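Local coordinates for chain length determinant protein (Shigella flexneri, PDB 4ZM5) that regulates the chain length of the lipopolysaccharide O-antigen, a polysaccharide tied to virulence and serospecificity, at residues L69-S74 / L82-V87; A160-P165 / T177-G182; G22-M27 / P36-L41; K126-S131 / Q209-I214. The protein carries 1 engineered substitution. One frame throughout, in Å; residues are numbered along the deposited sequence.

Contact 1: L69-S74 / L82-V87; sequences LTIEPS and LTVSYV
Leu-69 to Pro-73 and Leu-82 to Tyr-86 form an antiparallel beta contact in which strand 68-73 lies at one margin of the chain's sheet. Two hydrogen-bonded pairs carry the backbone. In one, Thr-70 N reaches Ser-85 O at 2.9 Å and the reverse bond closes the ring; in the other, Thr-83 N meets Glu-72 O at 2.7 Å, almost head-on to the carbonyl (172°). Between them fall the non-hydrogen-bonded pairs, where alpha carbons lend their hydrogens to the same oxygens, as Val-84 CA does to Thr-70 O. The motif is a beta hairpin, and strand 6-13 continues the sheet beyond 82-88. The two faces of the hairpin differ in chemistry. On one, Ile-71 and Val-84 lie side by side, CD1 to CG1 3.8 Å, while Leu-69, with CG anti to its backbone N (chi1 -172°), crosses Tyr-86 nearly perpendicularly and sets CD1 3.7 Å from the ring's CD1. Helices 38-53, 55-61 (which holds the engineered Pro-57) and 91-159 cover this apolar face. On the other face stand Thr-70, Glu-72, Thr-83 and Ser-85. Beyond the last strand pair, Ser-74 OG and Thr-83 OG1 share a hydrogen bond of 2.7 Å.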
loop_
_atom_site.group_PDB
_atom_site.type_symbol
_atom_site.label_atom_id
_atom_site.label_comp_id
_atom_site.label_asym_id
_atom_site.label_seq_id
_atom_site.Cartn_x
_atom_site.Cartn_y
_atom_site.Cartn_z
ATOM N N LEU B 69 4.521 -21.167 30.825
ATOM C CA LEU B 69 5.132 -20.541 29.660
ATOM C C LEU B 69 4.774 -19.068 29.679
ATOM O O LEU B 69 3.611 -18.709 29.889
ATOM C CB LEU B 69 4.721 -21.207 28.352
ATOM C CG LEU B 69 5.478 -20.719 27.137
ATOM C CD1 LEU B 69 6.254 -21.831 26.510
ATOM C CD2 LEU B 69 4.525 -20.104 26.154
ATOM N N THR B 70 5.787 -18.225 29.468
ATOM C CA THR B 70 5.678 -16.781 29.575
ATOM C C THR B 70 6.155 -16.077 28.318
ATOM O O THR B 70 7.103 -16.521 27.666
ATOM C CB THR B 70 6.495 -16.322 30.787
ATOM O OG1 THR B 70 6.377 -17.270 31.852
ATOM C CG2 THR B 70 6.054 -14.984 31.300
ATOM N N ILE B 71 5.469 -14.968 27.992
ATOM C CA ILE B 71 5.788 -14.039 26.910
ATOM C C ILE B 71 5.571 -12.619 27.483
ATOM O O ILE B 71 4.459 -12.234 27.849
ATOM C CB ILE B 71 5.087 -14.307 25.534
ATOM C CG1 ILE B 71 5.581 -13.294 24.448
ATOM C CG2 ILE B 71 3.562 -14.407 25.643
ATOM C CD1 ILE B 71 5.451 -13.732 22.991
ATOM N N GLU B 72 6.677 -11.893 27.649
ATOM C CA GLU B 72 6.703 -10.554 28.221
ATOM C C GLU B 72 7.682 -9.664 27.483
ATOM O O GLU B 72 8.686 -10.181 26.973
ATOM C CB GLU B 72 7.162 -10.652 29.689
ATOM C CG GLU B 72 6.150 -11.222 30.661
ATOM C CD GLU B 72 6.673 -11.186 32.084
ATOM O OE1 GLU B 72 7.494 -12.069 32.422
ATOM O OE2 GLU B 72 6.371 -10.209 32.810
ATOM N N PRO B 73 7.508 -8.317 27.493
ATOM C CA PRO B 73 8.574 -7.463 26.932
ATOM C C PRO B 73 9.861 -7.616 27.782
ATOM O O PRO B 73 9.761 -7.748 29.003
ATOM C CB PRO B 73 7.972 -6.056 27.006
ATOM C CG PRO B 73 6.933 -6.121 28.037
ATOM C CD PRO B 73 6.400 -7.510 28.052
ATOM N N SER B 74 11.042 -7.697 27.139
ATOM C CA SER B 74 12.345 -7.865 27.817
ATOM C C SER B 74 12.701 -6.659 28.678
ATOM O O SER B 74 13.252 -6.829 29.765
ATOM C CB SER B 74 13.458 -8.126 26.805
ATOM O OG SER B 74 13.034 -9.085 25.856
ATOM N N LEU B 82 10.953 -9.280 22.933
ATOM C CA LEU B 82 10.091 -10.094 23.771
ATOM C C LEU B 82 10.859 -11.267 24.321
ATOM O O LEU B 82 11.636 -11.899 23.602
ATOM C CB LEU B 82 8.840 -10.573 23.003
ATOM C CG LEU B 82 7.961 -9.470 22.382
ATOM C CD1 LEU B 82 7.057 -10.042 21.308
ATOM C CD2 LEU B 82 7.121 -8.763 23.441
ATOM N N THR B 83 10.651 -11.531 25.611
ATOM C CA THR B 83 11.267 -12.618 26.356
ATOM C C THR B 83 10.264 -13.751 26.484
ATOM O O THR B 83 9.165 -13.577 27.042
ATOM C CB THR B 83 11.740 -12.110 27.734
ATOM O OG1 THR B 83 12.799 -11.195 27.526
ATOM C CG2 THR B 83 12.250 -13.219 28.627
ATOM N N VAL B 84 10.650 -14.913 25.974
ATOM C CA VAL B 84 9.829 -16.111 26.067
ATOM C C VAL B 84 10.509 -17.061 27.067
ATOM O O VAL B 84 11.729 -17.244 27.027
ATOM C CB VAL B 84 9.503 -16.759 24.695
ATOM C CG1 VAL B 84 8.457 -15.932 23.952
ATOM C CG2 VAL B 84 10.749 -16.886 23.828
ATOM N N SER B 85 9.726 -17.588 28.008
ATOM C CA SER B 85 10.265 -18.441 29.058
ATOM C C SER B 85 9.462 -19.685 29.263
ATOM O O SER B 85 8.252 -19.657 29.151
ATOM C CB SER B 85 10.323 -17.682 30.379
ATOM O OG SER B 85 11.380 -16.737 30.374
ATOM N N TYR B 86 10.132 -20.768 29.601
ATOM C CA TYR B 86 9.494 -22.040 29.900
ATOM C C TYR B 86 10.118 -22.649 31.146
ATOM O O TYR B 86 11.344 -22.714 31.262
ATOM C CB TYR B 86 9.589 -23.017 28.721
ATOM C CG TYR B 86 8.862 -24.313 28.992
ATOM C CD1 TYR B 86 7.470 -24.377 28.956
ATOM C CD2 TYR B 86 9.560 -25.464 29.343
ATOM C CE1 TYR B 86 6.790 -25.554 29.266
ATOM C CE2 TYR B 86 8.892 -26.644 29.657
ATOM C CZ TYR B 86 7.506 -26.687 29.599
ATOM O OH TYR B 86 6.844 -27.844 29.901
ATOM N N VAL B 87 9.264 -23.123 32.058
ATOM C CA VAL B 87 9.698 -23.801 33.277
ATOM C C VAL B 87 9.526 -25.317 33.062
ATOM O O VAL B 87 8.394 -25.815 32.938
ATOM C CB VAL B 87 8.993 -23.302 34.575
ATOM C CG1 VAL B 87 9.586 -23.968 35.820
ATOM C CG2 VAL B 87 9.044 -21.784 34.700
#

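Contact 2: A160-P165 / T177-G182; sequences AQVTKP and TLFLLG
The ring of Pro-165 wraps one side of a single carbonyl oxygen, that of Leu-181. From the alpha carbon, which lies 3.4 Å from Leu-180 O and offers it a C-H contact, the ring proceeds to CB, 3.7 Å from Leu-181 O and also near Leu-180 O; CG comes slightly closer to Leu-181 O, and CD completes the sweep at 3.9 Å from it. A water bridges this oxygen to Thr-163 O, donating to Leu-181 O at 2.6 Å and to Thr-163 O at 2.8 Å. Direct backbone bonds follow just past the turn, joining Val-162 with Ser-183 and Thr-163 with Glu-184.

Three residues earlier, Val-162 places its CG2 branch between its own backbone N and carbonyl carbon (chi1 -71° for CG1), from where the methyl meets the edge of the Phe-179 ring, 3.7 Å from CD2 and close to the ring plane. Ala-160 CB approaches the same ring more obliquely, while Leu-180 CG lies over one face, offset toward the rim. Gly-182, with phi 92° and no side chain, lets its CA settle 3.5 Å from Thr-163 O, and Val-162 O is nearly as close.

Pro-165 and Leu-180 each also pack on neighbouring subunits. Gln-161 is the positive-phi C-prime residue of the Schellman motif that ends helix 91-159, and the 3-10 turn 179-181 leads to Gly-182 as N-cap of helix 183-191. A Schellman end and an N-cap, joined by a loop, thus meet at the tip of the long helical arm, consistent with the extended helical hairpin of polysaccharide chain-length regulators.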
loop_
_atom_site.group_PDB
_atom_site.type_symbol
_atom_site.label_atom_id
_atom_site.label_comp_id
_atom_site.label_asym_id
_atom_site.label_seq_id
_atom_site.Cartn_x
_atom_site.Cartn_y
_atom_site.Cartn_z
ATOM N N ALA B 160 -22.396 19.357 -48.624
ATOM C CA ALA B 160 -21.529 20.401 -49.167
ATOM C C ALA B 160 -20.792 19.906 -50.418
ATOM O O ALA B 160 -20.118 20.701 -51.072
ATOM C CB ALA B 160 -20.532 20.856 -48.113
ATOM N N GLN B 161 -20.936 18.600 -50.748
ATOM C CA GLN B 161 -20.357 17.887 -51.891
ATOM C C GLN B 161 -18.812 17.970 -51.904
ATOM O O GLN B 161 -18.197 17.997 -52.979
ATOM C CB GLN B 161 -20.947 18.394 -53.213
ATOM C CG GLN B 161 -22.451 18.188 -53.334
ATOM C CD GLN B 161 -22.818 17.765 -54.725
ATOM O OE1 GLN B 161 -22.723 18.546 -55.679
ATOM N NE2 GLN B 161 -23.224 16.508 -54.875
ATOM N N VAL B 162 -18.190 17.963 -50.701
ATOM C CA VAL B 162 -16.726 18.014 -50.549
ATOM C C VAL B 162 -16.186 16.584 -50.274
ATOM O O VAL B 162 -16.457 16.003 -49.227
ATOM C CB VAL B 162 -16.231 19.075 -49.514
ATOM C CG1 VAL B 162 -16.438 20.491 -50.057
ATOM C CG2 VAL B 162 -16.888 18.916 -48.152
ATOM N N THR B 163 -15.469 16.009 -51.264
ATOM C CA THR B 163 -14.964 14.630 -51.200
ATOM C C THR B 163 -13.494 14.558 -50.798
ATOM O O THR B 163 -13.088 13.614 -50.125
ATOM C CB THR B 163 -15.151 13.937 -52.546
ATOM O OG1 THR B 163 -14.495 14.716 -53.542
ATOM C CG2 THR B 163 -16.606 13.732 -52.910
ATOM N N LYS B 164 -12.687 15.526 -51.259
ATOM C CA LYS B 164 -11.261 15.567 -50.963
ATOM C C LYS B 164 -11.027 16.523 -49.797
ATOM O O LYS B 164 -11.894 17.364 -49.542
ATOM C CB LYS B 164 -10.472 15.991 -52.224
ATOM C CG LYS B 164 -10.627 15.014 -53.398
ATOM C CD LYS B 164 -9.420 14.069 -53.513
ATOM C CE LYS B 164 -9.704 12.653 -53.986
ATOM N NZ LYS B 164 -10.494 12.581 -55.252
ATOM N N PRO B 165 -9.902 16.403 -49.043
ATOM C CA PRO B 165 -9.667 17.344 -47.932
ATOM C C PRO B 165 -9.629 18.796 -48.410
ATOM O O PRO B 165 -9.151 19.072 -49.506
ATOM C CB PRO B 165 -8.306 16.910 -47.370
ATOM C CG PRO B 165 -8.066 15.558 -47.894
ATOM C CD PRO B 165 -8.785 15.444 -49.180
ATOM N N THR B 177 -15.266 21.148 -37.798
ATOM C CA THR B 177 -14.241 21.216 -38.836
ATOM C C THR B 177 -13.882 19.838 -39.421
ATOM O O THR B 177 -13.128 19.809 -40.401
ATOM C CB THR B 177 -12.981 21.981 -38.345
ATOM O OG1 THR B 177 -12.497 21.432 -37.117
ATOM C CG2 THR B 177 -13.247 23.457 -38.154
ATOM N N LEU B 178 -14.478 18.731 -38.921
ATOM C CA LEU B 178 -14.203 17.378 -39.398
ATOM C C LEU B 178 -14.595 17.162 -40.848
ATOM O O LEU B 178 -13.879 16.448 -41.550
ATOM C CB LEU B 178 -14.913 16.325 -38.539
ATOM C CG LEU B 178 -14.173 15.710 -37.364
ATOM C CD1 LEU B 178 -15.179 15.064 -36.411
ATOM C CD2 LEU B 178 -13.165 14.657 -37.823
ATOM N N PHE B 179 -15.714 17.747 -41.305
ATOM C CA PHE B 179 -16.209 17.557 -42.680
ATOM C C PHE B 179 -15.177 18.067 -43.708
ATOM O O PHE B 179 -15.186 17.632 -44.863
ATOM C CB PHE B 179 -17.584 18.233 -42.870
ATOM C CG PHE B 179 -17.541 19.675 -43.307
ATOM C CD1 PHE B 179 -17.405 20.698 -42.374
ATOM C CD2 PHE B 179 -17.600 20.012 -44.655
ATOM C CE1 PHE B 179 -17.339 22.032 -42.778
ATOM C CE2 PHE B 179 -17.525 21.347 -45.061
ATOM C CZ PHE B 179 -17.402 22.350 -44.118
ATOM N N LEU B 180 -14.289 18.983 -43.280
ATOM C CA LEU B 180 -13.246 19.554 -44.132
ATOM C C LEU B 180 -12.197 18.512 -44.540
ATOM O O LEU B 180 -11.375 18.792 -45.415
ATOM C CB LEU B 180 -12.557 20.726 -43.451
ATOM C CG LEU B 180 -13.378 21.993 -43.229
ATOM C CD1 LEU B 180 -12.637 22.946 -42.305
ATOM C CD2 LEU B 180 -13.688 22.704 -44.519
ATOM N N LEU B 181 -12.227 17.311 -43.913
ATOM C CA LEU B 181 -11.338 16.204 -44.236
ATOM C C LEU B 181 -11.818 15.491 -45.498
ATOM O O LEU B 181 -11.048 14.766 -46.127
ATOM C CB LEU B 181 -11.221 15.235 -43.060
ATOM C CG LEU B 181 -10.619 15.825 -41.770
ATOM C CD1 LEU B 181 -10.604 14.804 -40.661
ATOM C CD2 LEU B 181 -9.225 16.361 -41.980
ATOM N N GLY B 182 -13.063 15.762 -45.890
ATOM C CA GLY B 182 -13.680 15.219 -47.095
ATOM C C GLY B 182 -14.425 13.945 -46.818
ATOM O O GLY B 182 -13.990 13.173 -45.969
HETATM O O HOH W 1 -11.300 12.999 -48.018
#

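Contact 3: G22-M27 / P36-L41; sequences GYNNAM and PKVSDL
The ring of Tyr-23, on helix 17-31, presents an edge to helix 38-53: Leu-41 CD2 lies near the ring plane, 3.7 Å from both CD2 and CE2 of Tyr-23. The second flat group, the amide of Asn-24, takes the other branch of the same leucine. Its OD1 comes nearest, 3.3 Å from Leu-41 CD1, with CB and CG of Asn-24 behind it against the same methyl, and the two side chains cross at about a right angle. Beyond OD1 lie the start of helix 38-53 and the residues before it: Val-38 CA and Pro-36 O are each 4.0 Å from it.

Leu-41 is therefore the side chain that helix 17-31 grips by both branches. Its CG is anti to the carbonyl carbon (chi1 -83°), which directs the fork across to helix 17-31, where CD1 faces Asn-24 and CD2 meets both the Tyr-23 edge and Met-27 CG. That last approach is 3.8 Å, from Met-27 CG to Leu-41 CD2; the methionine chain then bends at chi2 and chi3 and carries the sulfur away from the leucine.

The surroundings explain why these residues are buried. Tyr-23 and Met-27 also pack on helix 91-159, through Leu-113 and Leu-117 respectively, and Leu-123 of the third subunit covers Asn-24 and Val-38. The arrangement is a helix-loop-helix: helix 17-31 and helix 38-53, the latter begun by Lys-37 as N-cap, are linked by a short connection. Leu-41 makes the main contact between these segments, and Val-38 adds to it by packing on Val-17 and Ile-20 of helix 17-31.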
loop_
_atom_site.group_PDB
_atom_site.type_symbol
_atom_site.label_atom_id
_atom_site.label_comp_id
_atom_site.label_asym_id
_atom_site.label_seq_id
_atom_site.Cartn_x
_atom_site.Cartn_y
_atom_site.Cartn_z
ATOM N N GLY B 22 11.502 -10.076 0.736
ATOM C CA GLY B 22 10.586 -10.854 -0.099
ATOM C C GLY B 22 9.116 -10.555 0.135
ATOM O O GLY B 22 8.373 -10.334 -0.823
ATOM N N TYR B 23 8.681 -10.555 1.414
ATOM C CA TYR B 23 7.301 -10.238 1.793
ATOM C C TYR B 23 7.002 -8.776 1.461
ATOM O O TYR B 23 5.927 -8.474 0.955
ATOM C CB TYR B 23 7.046 -10.512 3.304
ATOM C CG TYR B 23 5.579 -10.657 3.664
ATOM C CD1 TYR B 23 4.861 -11.795 3.302
ATOM C CD2 TYR B 23 4.907 -9.653 4.358
ATOM C CE1 TYR B 23 3.504 -11.923 3.591
ATOM C CE2 TYR B 23 3.549 -9.780 4.681
ATOM C CZ TYR B 23 2.853 -10.924 4.297
ATOM O OH TYR B 23 1.508 -11.090 4.565
ATOM N N ASN B 24 7.977 -7.871 1.721
ATOM C CA ASN B 24 7.823 -6.449 1.423
ATOM C C ASN B 24 7.731 -6.240 -0.076
ATOM O O ASN B 24 6.932 -5.411 -0.519
ATOM C CB ASN B 24 8.945 -5.605 2.034
ATOM C CG ASN B 24 8.858 -4.143 1.677
ATOM O OD1 ASN B 24 8.007 -3.397 2.149
ATOM N ND2 ASN B 24 9.661 -3.734 0.733
ATOM N N ASN B 25 8.521 -6.982 -0.859
ATOM C CA ASN B 25 8.457 -6.857 -2.318
ATOM C C ASN B 25 7.090 -7.335 -2.826
ATOM O O ASN B 25 6.490 -6.658 -3.657
ATOM C CB ASN B 25 9.598 -7.602 -3.020
ATOM C CG ASN B 25 9.477 -7.551 -4.511
ATOM O OD1 ASN B 25 9.447 -6.476 -5.116
ATOM N ND2 ASN B 25 9.286 -8.711 -5.122
ATOM N N ALA B 26 6.588 -8.466 -2.292
ATOM C CA ALA B 26 5.283 -9.002 -2.651
ATOM C C ALA B 26 4.195 -7.986 -2.337
ATOM O O ALA B 26 3.366 -7.727 -3.201
ATOM C CB ALA B 26 5.029 -10.298 -1.905
ATOM N N MET B 27 4.258 -7.345 -1.138
ATOM C CA MET B 27 3.312 -6.318 -0.655
ATOM C C MET B 27 3.330 -5.071 -1.549
ATOM O O MET B 27 2.265 -4.551 -1.887
ATOM C CB MET B 27 3.602 -5.927 0.809
ATOM C CG MET B 27 3.199 -6.980 1.840
ATOM S SD MET B 27 1.430 -7.387 1.901
ATOM C CE MET B 27 1.449 -9.034 1.164
ATOM N N PRO B 36 2.209 -1.073 2.920
ATOM C CA PRO B 36 2.753 -0.579 4.195
ATOM C C PRO B 36 4.271 -0.388 4.157
ATOM O O PRO B 36 4.967 -1.119 3.443
ATOM C CB PRO B 36 2.356 -1.667 5.195
ATOM C CG PRO B 36 2.161 -2.890 4.380
ATOM C CD PRO B 36 1.670 -2.444 3.049
ATOM N N LYS B 37 4.778 0.609 4.917
ATOM C CA LYS B 37 6.207 0.883 5.060
ATOM C C LYS B 37 6.907 -0.379 5.627
ATOM O O LYS B 37 6.275 -1.146 6.377
ATOM C CB LYS B 37 6.407 2.107 5.972
ATOM C CG LYS B 37 7.854 2.547 6.189
ATOM C CD LYS B 37 8.605 3.042 4.927
ATOM C CE LYS B 37 10.076 3.258 5.222
ATOM N NZ LYS B 37 10.889 3.349 3.984
ATOM N N VAL B 38 8.185 -0.607 5.245
ATOM C CA VAL B 38 8.964 -1.774 5.665
ATOM C C VAL B 38 8.928 -1.950 7.209
ATOM O O VAL B 38 8.755 -3.081 7.670
ATOM C CB VAL B 38 10.424 -1.811 5.099
ATOM C CG1 VAL B 38 11.302 -0.647 5.585
ATOM C CG2 VAL B 38 11.094 -3.149 5.392
ATOM N N SER B 39 9.016 -0.839 7.981
ATOM C CA SER B 39 9.000 -0.854 9.452
ATOM C C SER B 39 7.633 -1.293 10.011
ATOM O O SER B 39 7.576 -1.945 11.056
ATOM C CB SER B 39 9.394 0.506 10.014
ATOM O OG SER B 39 8.424 1.495 9.717
ATOM N N ASP B 40 6.546 -0.965 9.292
ATOM C CA ASP B 40 5.194 -1.373 9.663
ATOM C C ASP B 40 5.000 -2.883 9.423
ATOM O O ASP B 40 4.323 -3.528 10.217
ATOM C CB ASP B 40 4.141 -0.550 8.903
ATOM C CG ASP B 40 4.131 0.941 9.227
ATOM O OD1 ASP B 40 4.412 1.301 10.397
ATOM O OD2 ASP B 40 3.797 1.747 8.320
ATOM N N LEU B 41 5.606 -3.445 8.355
ATOM C CA LEU B 41 5.541 -4.886 8.055
ATOM C C LEU B 41 6.292 -5.703 9.114
ATOM O O LEU B 41 5.806 -6.758 9.545
ATOM C CB LEU B 41 6.101 -5.203 6.670
ATOM C CG LEU B 41 5.143 -5.011 5.535
ATOM C CD1 LEU B 41 5.882 -4.813 4.261
ATOM C CD2 LEU B 41 4.167 -6.179 5.418
#

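Contact 4: K126-S131 / Q209-I214; sequences KNLQDS and QNLLDI
Within helix 202-215, off the interface where Leu-128 meets Leu-211, Asp-213 OD1 takes a hydrogen bond from Gln-209 NE2 one turn earlier, at 3.2 Å. The donor comes from above the carboxylate plane, 39° out of it, but lies close to the plane of the Gln-209 amide, so only the amide is turned for the bond. Lys-216 adds a long, weak ion pair to the same oxygen, and Asp-213 OD2 forms a salt bridge to Arg-133 of the third subunit. The salt bridge probably stabilises the charged carboxylate and joins two subunits.

What crosses between the helices is van der Waals packing of aliphatic groups, partly on backbone atoms. Leu-128 sends CD1 toward helix 202-215, where it lies 3.6 Å from Ile-214 CD1, 3.7 Å from Leu-211 N and 3.9 Å from Asn-210 CB. With Thr-207, which Leu-128 also touches, these residues outline a four-sided hole, and the reciprocal holds: Leu-211 sits among Leu-128, Gln-129, Arg-125 and Leu-132. This is knobs-into-holes packing of the coiled-coil kind, between antiparallel helices whose axes approach to 9.9 Å at an angle of 153° between their directions.

In Leu-211, chi1 of -171° carries CG toward helix 91-159, and chi2 turns CD1 to Leu-128 and CD2 to Gln-129: CD1 comes 4.1 Å from Leu-128 CB, and CD2 rests 3.7 Å from Gln-129 CG. Gln-129 and Leu-211 cross at nearly a right angle, the aliphatic stem of the glutamine doing the touching. Ile-214 turns inward as well, with Ile-121, Arg-125 and Val-29 around it.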
loop_
_atom_site.group_PDB
_atom_site.type_symbol
_atom_site.label_atom_id
_atom_site.label_comp_id
_atom_site.label_asym_id
_atom_site.label_seq_id
_atom_site.Cartn_x
_atom_site.Cartn_y
_atom_site.Cartn_z
ATOM N N LYS B 126 -8.487 -7.798 -7.683
ATOM C CA LYS B 126 -9.805 -7.189 -7.775
ATOM C C LYS B 126 -9.681 -5.689 -8.028
ATOM O O LYS B 126 -10.326 -5.190 -8.945
ATOM C CB LYS B 126 -10.609 -7.459 -6.478
ATOM C CG LYS B 126 -11.979 -6.748 -6.363
ATOM C CD LYS B 126 -13.083 -7.413 -7.170
ATOM C CE LYS B 126 -14.444 -6.843 -6.837
ATOM N NZ LYS B 126 -15.032 -7.472 -5.620
ATOM N N ASN B 127 -8.834 -4.981 -7.247
ATOM C CA ASN B 127 -8.665 -3.526 -7.379
ATOM C C ASN B 127 -8.071 -3.115 -8.741
ATOM O O ASN B 127 -8.558 -2.149 -9.348
ATOM C CB ASN B 127 -7.807 -2.969 -6.230
ATOM C CG ASN B 127 -8.434 -3.081 -4.846
ATOM O OD1 ASN B 127 -9.668 -3.135 -4.676
ATOM N ND2 ASN B 127 -7.589 -3.071 -3.819
ATOM N N LEU B 128 -7.056 -3.868 -9.223
ATOM C CA LEU B 128 -6.392 -3.614 -10.506
ATOM C C LEU B 128 -7.284 -3.957 -11.706
ATOM O O LEU B 128 -7.272 -3.213 -12.684
ATOM C CB LEU B 128 -5.056 -4.350 -10.624
ATOM C CG LEU B 128 -3.934 -3.896 -9.677
ATOM C CD1 LEU B 128 -2.662 -4.586 -10.026
ATOM C CD2 LEU B 128 -3.691 -2.381 -9.732
ATOM N N GLN B 129 -8.067 -5.051 -11.621
ATOM C CA GLN B 129 -8.993 -5.469 -12.676
ATOM C C GLN B 129 -10.147 -4.473 -12.780
ATOM O O GLN B 129 -10.578 -4.177 -13.897
ATOM C CB GLN B 129 -9.517 -6.887 -12.430
ATOM C CG GLN B 129 -8.476 -7.958 -12.743
ATOM C CD GLN B 129 -8.850 -9.354 -12.293
ATOM O OE1 GLN B 129 -9.573 -9.565 -11.302
ATOM N NE2 GLN B 129 -8.292 -10.342 -12.982
ATOM N N ASP B 130 -10.609 -3.926 -11.622
ATOM C CA ASP B 130 -11.656 -2.913 -11.550
ATOM C C ASP B 130 -11.175 -1.624 -12.215
ATOM O O ASP B 130 -11.933 -0.989 -12.948
ATOM C CB ASP B 130 -12.070 -2.654 -10.091
ATOM C CG ASP B 130 -13.010 -3.675 -9.457
ATOM O OD1 ASP B 130 -13.089 -4.819 -9.971
ATOM O OD2 ASP B 130 -13.617 -3.349 -8.404
ATOM N N SER B 131 -9.903 -1.270 -11.981
ATOM C CA SER B 131 -9.241 -0.093 -12.537
ATOM C C SER B 131 -9.096 -0.227 -14.070
ATOM O O SER B 131 -9.452 0.709 -14.780
ATOM C CB SER B 131 -7.881 0.115 -11.866
ATOM O OG SER B 131 -7.174 1.243 -12.359
ATOM N N GLN B 209 0.529 -4.018 -16.342
ATOM C CA GLN B 209 1.799 -4.669 -16.055
ATOM C C GLN B 209 1.842 -5.087 -14.577
ATOM O O GLN B 209 2.314 -6.183 -14.271
ATOM C CB GLN B 209 2.985 -3.746 -16.416
ATOM C CG GLN B 209 4.378 -4.406 -16.336
ATOM C CD GLN B 209 4.513 -5.639 -17.207
ATOM O OE1 GLN B 209 4.132 -5.651 -18.396
ATOM N NE2 GLN B 209 5.029 -6.714 -16.617
ATOM N N ASN B 210 1.327 -4.230 -13.674
ATOM C CA ASN B 210 1.280 -4.517 -12.242
ATOM C C ASN B 210 0.449 -5.772 -11.963
ATOM O O ASN B 210 0.795 -6.541 -11.067
ATOM C CB ASN B 210 0.736 -3.316 -11.458
ATOM C CG ASN B 210 1.640 -2.095 -11.505
ATOM O OD1 ASN B 210 2.772 -2.122 -12.032
ATOM N ND2 ASN B 210 1.145 -0.984 -10.966
ATOM N N LEU B 211 -0.603 -5.998 -12.761
ATOM C CA LEU B 211 -1.465 -7.169 -12.660
ATOM C C LEU B 211 -0.708 -8.428 -13.102
ATOM O O LEU B 211 -0.842 -9.473 -12.459
ATOM C CB LEU B 211 -2.740 -6.957 -13.487
ATOM C CG LEU B 211 -3.850 -7.990 -13.332
ATOM C CD1 LEU B 211 -4.261 -8.170 -11.890
ATOM C CD2 LEU B 211 -5.029 -7.597 -14.140
ATOM N N LEU B 212 0.126 -8.304 -14.157
ATOM C CA LEU B 212 0.988 -9.376 -14.656
ATOM C C LEU B 212 2.011 -9.813 -13.600
ATOM O O LEU B 212 2.275 -11.012 -13.450
ATOM C CB LEU B 212 1.736 -8.918 -15.919
ATOM C CG LEU B 212 1.084 -9.193 -17.269
ATOM C CD1 LEU B 212 1.924 -8.612 -18.381
ATOM C CD2 LEU B 212 0.891 -10.694 -17.507
ATOM N N ASP B 213 2.574 -8.825 -12.874
ATOM C CA ASP B 213 3.570 -9.004 -11.825
ATOM C C ASP B 213 2.965 -9.665 -10.578
ATOM O O ASP B 213 3.682 -10.388 -9.892
ATOM C CB ASP B 213 4.218 -7.653 -11.463
ATOM C CG ASP B 213 4.978 -6.953 -12.587
ATOM O OD1 ASP B 213 5.387 -7.642 -13.553
ATOM O OD2 ASP B 213 5.203 -5.727 -12.477
ATOM N N ILE B 214 1.662 -9.426 -10.285
ATOM C CA ILE B 214 0.958 -10.034 -9.143
ATOM C C ILE B 214 0.805 -11.529 -9.400
ATOM O O ILE B 214 0.979 -12.338 -8.479
ATOM C CB ILE B 214 -0.403 -9.351 -8.829
ATOM C CG1 ILE B 214 -0.167 -7.978 -8.192
ATOM C CG2 ILE B 214 -1.281 -10.216 -7.891
ATOM C CD1 ILE B 214 -1.409 -7.208 -7.826
#

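Overall arrangement
The four contacts sample an elongated chain from its sheet to its far tip: the centres of contacts 1 and 2 lie 85 Å apart, on opposite sides of the chain's centre. Between the two segments, only contact 1 has direct backbone hydrogen bonds, because it pairs strands; it is partly buried. Contacts 2 and 3 are buried, the former a loop closure bridged by water, the latter leucine-centred packing between helices. Contact 4 lies at the surface and relies on interlocking side chains. Helix 91-159 runs through contact 4, ends just before contact 2 and packs against contacts 1 and 3; contact 2 is nested in the loop closed by contact 4. All four touch the third subunit.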